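Local coordinates for regulator of G-protein signaling 1 (Homo sapiens, PDB 2BV1), which inhibits signalling downstream of G protein-coupled receptors by increasing the GTPase activity of G protein alpha subunits, driving them into the inactive GDP-bound form, at residues A[59-63]-A[105-109]. Sequence-based numbering, arbitrary orientation.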
# COMPACT_ATOMS: atom_id res chain seq x y z
N GLU A 59 2.38 -7.72 0.06
CA GLU A 59 2.04 -8.54 -1.11
C GLU A 59 3.26 -9.36 -1.50
O GLU A 59 3.18 -10.56 -1.72
CB GLU A 59 1.59 -7.66 -2.29
CG GLU A 59 0.21 -6.97 -2.06
CD GLU A 59 -0.87 -7.99 -1.83
OE1 GLU A 59 -1.31 -8.16 -0.67
OE2 GLU A 59 -1.23 -8.68 -2.82
N ASP A 60 4.41 -8.71 -1.47
CA ASP A 60 5.67 -9.35 -1.80
C ASP A 60 6.11 -10.35 -0.71
O ASP A 60 6.67 -11.43 -1.02
CB ASP A 60 6.66 -8.25 -2.24
CG ASP A 60 7.97 -8.32 -1.57
OD1 ASP A 60 8.72 -9.28 -1.85
OD2 ASP A 60 8.27 -7.35 -0.79
N TYR A 61 5.76 -10.08 0.55
CA TYR A 61 6.04 -11.02 1.64
C TYR A 61 5.28 -12.35 1.45
O TYR A 61 5.81 -13.44 1.72
CB TYR A 61 5.74 -10.39 3.00
CG TYR A 61 5.75 -11.34 4.16
CD1 TYR A 61 6.95 -11.62 4.83
CD2 TYR A 61 4.55 -11.92 4.64
CE1 TYR A 61 6.97 -12.49 5.92
CE2 TYR A 61 4.57 -12.81 5.74
CZ TYR A 61 5.79 -13.08 6.37
OH TYR A 61 5.84 -13.95 7.44
N LYS A 62 4.05 -12.23 0.96
CA LYS A 62 3.13 -13.37 0.82
C LYS A 62 3.52 -14.34 -0.26
O LYS A 62 3.10 -15.49 -0.22
CB LYS A 62 1.70 -12.86 0.54
CG LYS A 62 0.94 -12.55 1.81
CD LYS A 62 -0.51 -12.06 1.50
CE LYS A 62 -0.58 -10.61 1.15
NZ LYS A 62 -2.00 -10.08 1.17
N LYS A 63 4.30 -13.89 -1.23
CA LYS A 63 4.82 -14.77 -2.26
C LYS A 63 6.30 -15.13 -1.98
O LYS A 63 7.01 -15.55 -2.88
CB LYS A 63 4.72 -14.11 -3.65
CG LYS A 63 3.38 -13.40 -4.03
CD LYS A 63 3.70 -12.24 -5.02
CE LYS A 63 2.47 -11.64 -5.72
NZ LYS A 63 2.42 -10.12 -5.65
N ALA A 105 8.05 -15.69 14.98
CA ALA A 105 7.88 -16.98 14.28
C ALA A 105 6.84 -16.83 13.19
O ALA A 105 5.73 -17.34 13.32
CB ALA A 105 7.49 -18.07 15.25
N PRO A 106 7.18 -16.12 12.12
CA PRO A 106 6.20 -15.67 11.15
C PRO A 106 5.71 -16.73 10.14
O PRO A 106 6.45 -17.62 9.75
CB PRO A 106 6.95 -14.55 10.42
CG PRO A 106 8.34 -14.94 10.48
CD PRO A 106 8.54 -15.67 11.76
N THR A 107 4.44 -16.58 9.75
CA THR A 107 3.83 -17.37 8.70
C THR A 107 3.45 -16.42 7.59
O THR A 107 3.54 -15.19 7.76
CB THR A 107 2.54 -18.08 9.19
OG1 THR A 107 1.51 -17.11 9.41
CG2 THR A 107 2.80 -18.85 10.49
N PRO A 108 3.00 -16.96 6.44
CA PRO A 108 2.56 -16.10 5.34
C PRO A 108 1.42 -15.10 5.67
O PRO A 108 1.20 -14.19 4.91
CB PRO A 108 2.10 -17.11 4.27
CG PRO A 108 2.79 -18.40 4.62
CD PRO A 108 2.91 -18.40 6.09
N THR A 109 0.71 -15.27 6.78
CA THR A 109 -0.40 -14.39 7.14
C THR A 109 -0.03 -13.38 8.22
O THR A 109 -0.90 -12.67 8.75
CB THR A 109 -1.58 -15.20 7.69
OG1 THR A 109 -1.18 -15.86 8.89
CG2 THR A 109 -2.08 -16.19 6.66
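Tyr-61 reaches from the last turn of helix 50-62 to the loop between helices 93-103 and 112-131, where its OH donates a hydrogen bond of 2.6 Å to Thr-107 O. The phenol comes in from above the carbonyl plane, 58° out of it, while Thr-107 O lies in the plane of the tyrosine ring, at its edge. Pro-106 meets the same hydroxyl, its CB 3.2 Å from Tyr-61 OH, the two side chains crossing at about a right angle. Farther back along this edge, Tyr-61 CE2 is 3.7 Å from Pro-108 O, a carbonyl that Lys-62 CG also approaches at 3.5 Å.

With CG anti to the backbone N (chi1 170°), the ring extends from the helix so that its hydroxyl end meets the loop. Leu-69, Lys-72 and Ile-76 of helix 69-81 touch the tyrosine, and Phe-111 packs edge-to-face with it. Beyond CG, the Lys-62 chain bends at chi3 (-82°) and turns its ammonium back to Glu-59, where NZ forms a 2.7 Å salt bridge to OE1 on the syn side; the Gln-115 side-chain amide hydrogen-bonds to both charged groups. On the loop, Thr-109 OG1 donates to Thr-107 OG1 at 3.0 Å.

A phenylalanine in place of Tyr-61 would probably leave Thr-107 O without its phenolic donor and the loop less firmly tied to the helix. In this all-helical RGS domain, the C-terminal end of helix 50-62 is joined to the loop before helix 112-131 by a hydrogen bond to a backbone oxygen, so the link rests on the tyrosine hydroxyl and the main-chain path, not the threonine side chain.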